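Local coordinates for chromosome-partitioning protein Spo0J (Thermus thermophilus HB27, PDB 1VZ0) that binds the centromere-like site parS, stimulates the ATPase activity of Soj and is probably involved in chromosome partitioning, at residues Q61-R66 with Q90-V95. Numbering follows the deposited sequence.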
loop_
_atom_site.group_PDB
_atom_site.type_symbol
_atom_site.label_atom_id
_atom_site.label_comp_id
_atom_site.label_asym_id
_atom_site.label_seq_id
_atom_site.Cartn_x
_atom_site.Cartn_y
_atom_site.Cartn_z
ATOM N N GLN C 61 18.120 -4.797 -11.420
ATOM C CA GLN C 61 19.094 -4.549 -10.374
ATOM C C GLN C 61 19.275 -5.787 -9.515
ATOM O O GLN C 61 18.395 -6.639 -9.440
ATOM C CB GLN C 61 18.669 -3.358 -9.515
ATOM C CG GLN C 61 18.861 -2.022 -10.217
ATOM C CD GLN C 61 20.267 -1.857 -10.794
ATOM O OE1 GLN C 61 20.649 -2.544 -11.747
ATOM N NE2 GLN C 61 21.044 -0.945 -10.215
ATOM N N PRO C 62 20.430 -5.897 -8.851
ATOM C CA PRO C 62 20.769 -7.029 -7.987
ATOM C C PRO C 62 19.746 -7.356 -6.912
ATOM O O PRO C 62 19.058 -6.474 -6.406
ATOM C CB PRO C 62 22.095 -6.602 -7.369
ATOM C CG PRO C 62 22.682 -5.703 -8.394
ATOM C CD PRO C 62 21.499 -4.886 -8.821
ATOM N N LEU C 63 19.642 -8.639 -6.588
ATOM C CA LEU C 63 18.768 -9.094 -5.520
ATOM C C LEU C 63 19.693 -9.025 -4.314
ATOM O O LEU C 63 20.908 -8.960 -4.473
ATOM C CB LEU C 63 18.344 -10.546 -5.723
ATOM C CG LEU C 63 17.441 -10.904 -6.899
ATOM C CD1 LEU C 63 17.191 -12.409 -6.903
ATOM C CD2 LEU C 63 16.131 -10.142 -6.785
ATOM N N LEU C 64 19.141 -9.027 -3.112
ATOM C CA LEU C 64 19.983 -8.992 -1.932
ATOM C C LEU C 64 19.716 -10.300 -1.209
ATOM O O LEU C 64 18.572 -10.610 -0.872
ATOM C CB LEU C 64 19.624 -7.799 -1.046
ATOM C CG LEU C 64 20.701 -7.348 -0.049
ATOM C CD1 LEU C 64 20.179 -6.176 0.759
ATOM C CD2 LEU C 64 21.084 -8.489 0.877
ATOM N N VAL C 65 20.771 -11.074 -0.979
ATOM C CA VAL C 65 20.621 -12.361 -0.317
ATOM C C VAL C 65 21.621 -12.590 0.809
ATOM O O VAL C 65 22.574 -11.826 0.985
ATOM C CB VAL C 65 20.781 -13.505 -1.331
ATOM C CG1 VAL C 65 19.823 -13.298 -2.492
ATOM C CG2 VAL C 65 22.215 -13.553 -1.847
ATOM N N ARG C 66 21.381 -13.643 1.579
ATOM C CA ARG C 66 22.280 -14.019 2.658
ATOM C C ARG C 66 22.491 -15.524 2.564
ATOM O O ARG C 66 21.628 -16.253 2.060
ATOM C CB ARG C 66 21.698 -13.656 4.030
ATOM C CG ARG C 66 20.521 -14.508 4.486
ATOM C CD ARG C 66 20.218 -14.224 5.956
ATOM N NE ARG C 66 19.160 -15.075 6.483
ATOM C CZ ARG C 66 18.965 -15.298 7.780
ATOM N NH1 ARG C 66 17.978 -16.089 8.176
ATOM N NH2 ARG C 66 19.770 -14.737 8.683
ATOM N N GLN C 90 17.482 -19.046 -15.170
ATOM C CA GLN C 90 18.213 -20.087 -14.447
ATOM C C GLN C 90 19.192 -19.471 -13.465
ATOM O O GLN C 90 19.525 -20.061 -12.439
ATOM C CB GLN C 90 18.985 -20.987 -15.418
ATOM C CG GLN C 90 18.184 -22.163 -15.951
ATOM C CD GLN C 90 16.972 -21.728 -16.741
ATOM O OE1 GLN C 90 17.094 -21.137 -17.817
ATOM N NE2 GLN C 90 15.789 -22.009 -16.206
ATOM N N GLU C 91 19.660 -18.278 -13.792
ATOM C CA GLU C 91 20.599 -17.589 -12.932
ATOM C C GLU C 91 20.285 -16.105 -12.886
ATOM O O GLU C 91 19.767 -15.538 -13.845
ATOM C CB GLU C 91 22.022 -17.814 -13.429
ATOM C CG GLU C 91 22.476 -19.262 -13.335
ATOM C CD GLU C 91 23.853 -19.477 -13.925
ATOM O OE1 GLU C 91 24.361 -20.618 -13.859
ATOM O OE2 GLU C 91 24.424 -18.502 -14.460
ATOM N N VAL C 92 20.595 -15.481 -11.759
ATOM C CA VAL C 92 20.342 -14.059 -11.577
ATOM C C VAL C 92 21.490 -13.426 -10.812
ATOM O O VAL C 92 22.172 -14.090 -10.035
ATOM C CB VAL C 92 19.048 -13.812 -10.770
ATOM C CG1 VAL C 92 17.844 -14.340 -11.529
ATOM C CG2 VAL C 92 19.149 -14.487 -9.412
ATOM N N PRO C 93 21.724 -12.127 -11.027
ATOM C CA PRO C 93 22.801 -11.419 -10.335
ATOM C C PRO C 93 22.381 -11.160 -8.894
ATOM O O PRO C 93 21.225 -10.823 -8.627
ATOM C CB PRO C 93 22.930 -10.135 -11.138
ATOM C CG PRO C 93 21.520 -9.868 -11.536
ATOM C CD PRO C 93 21.041 -11.232 -11.979
ATOM N N ALA C 94 23.314 -11.313 -7.964
ATOM C CA ALA C 94 22.991 -11.103 -6.565
ATOM C C ALA C 94 24.172 -10.618 -5.748
ATOM O O ALA C 94 25.312 -10.578 -6.218
ATOM C CB ALA C 94 22.449 -12.392 -5.965
ATOM N N VAL C 95 23.876 -10.237 -4.514
ATOM C CA VAL C 95 24.891 -9.779 -3.585
ATOM C C VAL C 95 24.718 -10.561 -2.299
ATOM O O VAL C 95 23.689 -10.446 -1.637
ATOM C CB VAL C 95 24.741 -8.294 -3.275
ATOM C CG1 VAL C 95 25.724 -7.899 -2.184
ATOM C CG2 VAL C 95 24.986 -7.482 -4.535
#
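Parallel pairing of strands 63-68 and 91-96 in the small mixed sheet of the ParB N-terminal domain is what joins 61-66 to 90-95, with L63 bridged to A94 and L64 to V95. Three backbone hydrogen bonds define the register. L63 N reaches P93 O in a nearly straight but weak bond of 3.4 Å. L63 O then accepts V95 N at 3.2 Å, a more bent link (138° at the hydrogen). V65 N donates to V95 O at 3.1 Å, and the backbone of V65 also pairs with K97, so the ladder runs on beyond V95. The axes of the short strands 63-66 and 91-95 come within 4.9 Å at an angle of 58°, strongly twisted against each other.

Within the sheet, 63-68 is the central strand: its other edge pairs antiparallel with 71-76, where L64 bonds to V75 and A76. Strand 91-96 is outermost in its own chain, yet E91 to A94 form an antiparallel ladder with a strand of the second subunit, so the sheet continues across the interface between the two subunits of this assembly.

Side chains pack on both faces. On the face of L63 and A94, L63 CD1 lies 3.8 Å from V92 CG2, the two side chains meeting at a slant. V92 also touches A84 of helix 78-86, and L63 touches R80, so that helix packs against this side of the sheet. With CG1 anti to its carbonyl carbon (chi1 -54°), V65 sets CG2 between backbone N and carbonyl carbon; V65 CG2 sits 3.4 Å from V95 O, the oxygen its own N-H grips. A looser contact, 4.3 Å, joins V65 CG2 to A94 CB. On the face of L64 and V95, the CG2 methyl of V95 approaches P62 CB at 4.1 Å.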